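Local coordinates for Ent-copalyl diphosphate synthase (Streptomyces platensis, PDB 5BP8), which belongs to the class II terpene synthase type, a predominantly helical protein related to the squalene-hopene cyclases, at residues Ala103-Ala106 with Asp107-Ala111; Thr349-Asn352 with Ala353-Glu357. All coordinates share one frame; numbering follows the deposited sequence.

Interaction 1 of 2, residues Ala103-Ala106 with Asp107-Ala111; sequences AACA and DGLGA
Cys105 and Leu109 meet one turn apart on helix 98-116, the sulfur SG of Cys105 lying 4.2 Å from CD1 of Leu109. This is a loose apolar contact: SG is set anti to the backbone N (chi1 -172°), while the leucine keeps CG beside its own N. That places CG of Leu109 3.4 Å from the carbonyl O of Cys105, and CD1 follows past the same oxygen to the sulfur.

The backbone bonds are regular i to i+4 helix pairs. Asp107 N donates to Ala103 O at 3.0 Å and Gly108 N to Ala104 O at 2.9 Å; Leu109 N and Gly110 N repeat the pattern on Cys105 O and Ala106 O. The carbonyl of Ala104 also accepts a hydrogen bond from NE2 of Gln58.

The carboxylate of Asp107 folds back along the helix, with CG 3.3 Å from Ala103 O. Its OD2 forms a long, weak ion pair with NZ of Lys152.

Cys105 and Leu109 are buried against neighbouring helices. Cys105 packs on Leu82 of helix 72-86, which the partly exposed Ala104 also touches, and Leu109 reaches Val79 of that helix as well as Ile138 and Leu142 of helix 127-144, and also touches Leu153 and Trp156 in loops.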
loop_
_atom_site.group_PDB
_atom_site.type_symbol
_atom_site.label_atom_id
_atom_site.label_comp_id
_atom_site.label_asym_id
_atom_site.label_seq_id
_atom_site.Cartn_x
_atom_site.Cartn_y
_atom_site.Cartn_z
ATOM N N ALA A 103 11.148 -25.148 -13.186
ATOM C CA ALA A 103 11.561 -24.249 -14.224
ATOM C C ALA A 103 11.387 -22.816 -13.739
ATOM O O ALA A 103 12.298 -21.982 -13.880
ATOM C CB ALA A 103 10.735 -24.464 -15.486
ATOM N N ALA A 104 10.199 -22.530 -13.198
ATOM C CA ALA A 104 9.924 -21.214 -12.626
ATOM C C ALA A 104 10.912 -20.879 -11.521
ATOM O O ALA A 104 11.450 -19.765 -11.453
ATOM C CB ALA A 104 8.500 -21.140 -12.101
ATOM N N CYS A 105 11.138 -21.835 -10.643
ATOM C CA CYS A 105 12.032 -21.635 -9.520
ATOM C C CYS A 105 13.458 -21.308 -9.962
ATOM O O CYS A 105 14.069 -20.318 -9.485
ATOM C CB CYS A 105 12.024 -22.872 -8.656
ATOM S SG CYS A 105 12.915 -22.662 -7.112
ATOM N N ALA A 106 13.987 -22.114 -10.883
ATOM C CA ALA A 106 15.356 -21.912 -11.377
ATOM C C ALA A 106 15.514 -20.573 -12.068
ATOM O O ALA A 106 16.544 -19.877 -11.890
ATOM C CB ALA A 106 15.772 -23.038 -12.289
ATOM N N ASP A 107 14.501 -20.176 -12.825
ATOM C CA ASP A 107 14.567 -18.863 -13.487
ATOM C C ASP A 107 14.492 -17.713 -12.491
ATOM O O ASP A 107 15.143 -16.692 -12.702
ATOM C CB ASP A 107 13.485 -18.720 -14.556
ATOM C CG ASP A 107 13.723 -19.637 -15.771
ATOM O OD1 ASP A 107 12.737 -19.833 -16.510
ATOM O OD2 ASP A 107 14.872 -20.095 -15.989
ATOM N N GLY A 108 13.724 -17.887 -11.410
ATOM C CA GLY A 108 13.712 -16.945 -10.282
ATOM C C GLY A 108 15.054 -16.828 -9.583
ATOM O O GLY A 108 15.525 -15.727 -9.290
ATOM N N LEU A 109 15.696 -17.963 -9.360
ATOM C CA LEU A 109 17.064 -17.989 -8.806
ATOM C C LEU A 109 18.045 -17.253 -9.698
ATOM O O LEU A 109 18.880 -16.464 -9.203
ATOM C CB LEU A 109 17.537 -19.427 -8.575
ATOM C CG LEU A 109 16.837 -20.162 -7.435
ATOM C CD1 LEU A 109 16.943 -21.681 -7.548
ATOM C CD2 LEU A 109 17.313 -19.653 -6.074
ATOM N N GLY A 110 17.926 -17.469 -11.007
ATOM C CA GLY A 110 18.716 -16.741 -11.973
ATOM C C GLY A 110 18.506 -15.245 -11.880
ATOM O O GLY A 110 19.484 -14.485 -11.876
ATOM N N ALA A 111 17.251 -14.796 -11.830
ATOM C CA ALA A 111 16.965 -13.376 -11.694
ATOM C C ALA A 111 17.536 -12.761 -10.410
ATOM O O ALA A 111 17.999 -11.617 -10.427
ATOM C CB ALA A 111 15.457 -13.099 -11.805
#

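Interaction 2 of 2, residues Thr349-Asn352 with Ala353-Glu357; sequences TSTN and AHILE
His354 sits over the carbonyl of Ser350, one turn back in helix 349-365, and its side chain can be followed from root to tip along that oxygen. CB lies 3.6 Å from Ser350 O. With CG beside the backbone N (chi1 -65°), the ring turns back over the preceding turn: CG comes to 3.3 Å from Ser350 O, and ND1 to 3.2 Å. The oxygen stands 3.1 Å above the ring plane, displaced toward the rim, so it faces the ring without serving as a hydrogen-bond acceptor for ND1. Farther out, CE1 and NE2 recede from the carbonyl, at 3.7 and 4.0 Å. ND1 is instead hydrogen-bonded to OD1 of Asp308, which helps fix the rotation of the imidazole, while the ring meets Trp266 with planes nearly perpendicular and also touches Tyr404 and Cys408 of helix 402-416.

Ser350 O takes its hydrogen bond from the backbone N of His354, at 2.9 Å. On another side of the helix, Thr351 and Ile355 run side by side, methyl CG2 of the threonine 3.8 Å from CD1 of the isoleucine. Thr351 OG1 and Ser348 OG are hydrogen-bonded, Asn352 ties its side chain to the backbone through OD1 to Phe338 N and ND2 to Ser348 O, and OG of Ser350 is hydrogen-bonded to OD2 of Asp396.

These buried first two turns join the start of helix 349-365 to helix 307-319 through Asp308 and to helix 370-386 through Ile355 and Leu356, in the mainly helical fold of the squalene-hopene cyclase family, whose C-terminal-domain sequence family includes 349-357.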
loop_
_atom_site.group_PDB
_atom_site.type_symbol
_atom_site.label_atom_id
_atom_site.label_comp_id
_atom_site.label_asym_id
_atom_site.label_seq_id
_atom_site.Cartn_x
_atom_site.Cartn_y
_atom_site.Cartn_z
ATOM N N THR A 349 6.039 13.011 3.392
ATOM C CA THR A 349 5.522 14.272 2.829
ATOM C C THR A 349 4.008 14.217 2.683
ATOM O O THR A 349 3.317 15.182 3.038
ATOM C CB THR A 349 6.150 14.582 1.455
ATOM O OG1 THR A 349 5.954 13.457 0.574
ATOM C CG2 THR A 349 7.637 14.869 1.596
ATOM N N SER A 350 3.469 13.068 2.231
ATOM C CA SER A 350 2.020 12.928 2.039
ATOM C C SER A 350 1.291 13.015 3.390
ATOM O O SER A 350 0.198 13.566 3.466
ATOM C CB SER A 350 1.644 11.620 1.286
ATOM O OG SER A 350 1.812 10.504 2.125
ATOM N N THR A 351 1.889 12.471 4.440
ATOM C CA THR A 351 1.301 12.530 5.779
ATOM C C THR A 351 1.170 13.991 6.249
ATOM O O THR A 351 0.117 14.416 6.732
ATOM C CB THR A 351 2.127 11.711 6.767
ATOM O OG1 THR A 351 2.126 10.327 6.365
ATOM C CG2 THR A 351 1.597 11.823 8.214
ATOM N N ASN A 352 2.243 14.748 6.093
ATOM C CA ASN A 352 2.215 16.161 6.467
ATOM C C ASN A 352 1.226 16.963 5.648
ATOM O O ASN A 352 0.512 17.805 6.204
ATOM C CB ASN A 352 3.615 16.752 6.439
ATOM C CG ASN A 352 4.398 16.413 7.694
ATOM O OD1 ASN A 352 4.416 17.194 8.677
ATOM N ND2 ASN A 352 5.014 15.240 7.707
ATOM N N ALA A 353 1.150 16.690 4.339
ATOM C CA ALA A 353 0.068 17.242 3.508
ATOM C C ALA A 353 -1.317 16.948 4.069
ATOM O O ALA A 353 -2.165 17.858 4.158
ATOM C CB ALA A 353 0.168 16.746 2.064
ATOM N N HIS A 354 -1.576 15.690 4.456
ATOM C CA HIS A 354 -2.885 15.326 4.947
ATOM C C HIS A 354 -3.189 15.971 6.322
ATOM O O HIS A 354 -4.333 16.365 6.600
ATOM C CB HIS A 354 -3.055 13.784 4.927
ATOM C CG HIS A 354 -3.043 13.226 3.537
ATOM N ND1 HIS A 354 -2.589 11.957 3.228
ATOM C CD2 HIS A 354 -3.414 13.786 2.363
ATOM C CE1 HIS A 354 -2.673 11.771 1.924
ATOM N NE2 HIS A 354 -3.161 12.866 1.374
ATOM N N ILE A 355 -2.159 16.132 7.133
ATOM C CA ILE A 355 -2.292 16.834 8.401
ATOM C C ILE A 355 -2.581 18.315 8.159
ATOM O O ILE A 355 -3.434 18.892 8.834
ATOM C CB ILE A 355 -1.063 16.616 9.299
ATOM C CG1 ILE A 355 -1.056 15.149 9.733
ATOM C CG2 ILE A 355 -1.141 17.458 10.577
ATOM C CD1 ILE A 355 0.244 14.678 10.292
ATOM N N LEU A 356 -1.926 18.897 7.175
ATOM C CA LEU A 356 -2.231 20.285 6.800
ATOM C C LEU A 356 -3.701 20.449 6.418
ATOM O O LEU A 356 -4.358 21.433 6.832
ATOM C CB LEU A 356 -1.308 20.767 5.701
ATOM C CG LEU A 356 -1.542 22.180 5.156
ATOM C CD1 LEU A 356 -1.444 23.187 6.278
ATOM C CD2 LEU A 356 -0.556 22.531 4.084
ATOM N N GLU A 357 -4.244 19.495 5.658
ATOM C CA GLU A 357 -5.656 19.535 5.310
ATOM C C GLU A 357 -6.562 19.393 6.531
ATOM O O GLU A 357 -7.526 20.153 6.665
ATOM C CB GLU A 357 -6.022 18.488 4.268
ATOM C CG GLU A 357 -5.261 18.668 2.950
ATOM C CD GLU A 357 -5.589 17.589 1.941
ATOM O OE1 GLU A 357 -5.710 16.394 2.363
ATOM O OE2 GLU A 357 -5.733 17.941 0.743
#

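In the fold
Interactions 1 and 2 are separate single-helix contacts, with centres about 42 Å apart and nearest atoms about 30 Å apart, on opposite sides of the chain's centre. Interaction 1 lies farther out, its centre about 27 Å from that of the chain, and is partly buried; the centre of interaction 2 is about 17 Å from the centre of the chain, and all its touching residues are buried. Both use the same i to i+4 backbone pairing, but their surroundings differ: 103-111 presents chiefly apolar side chains to its neighbouring helices, whereas 349-357 adds a dense set of polar bonds to nearby loops and to Asp308.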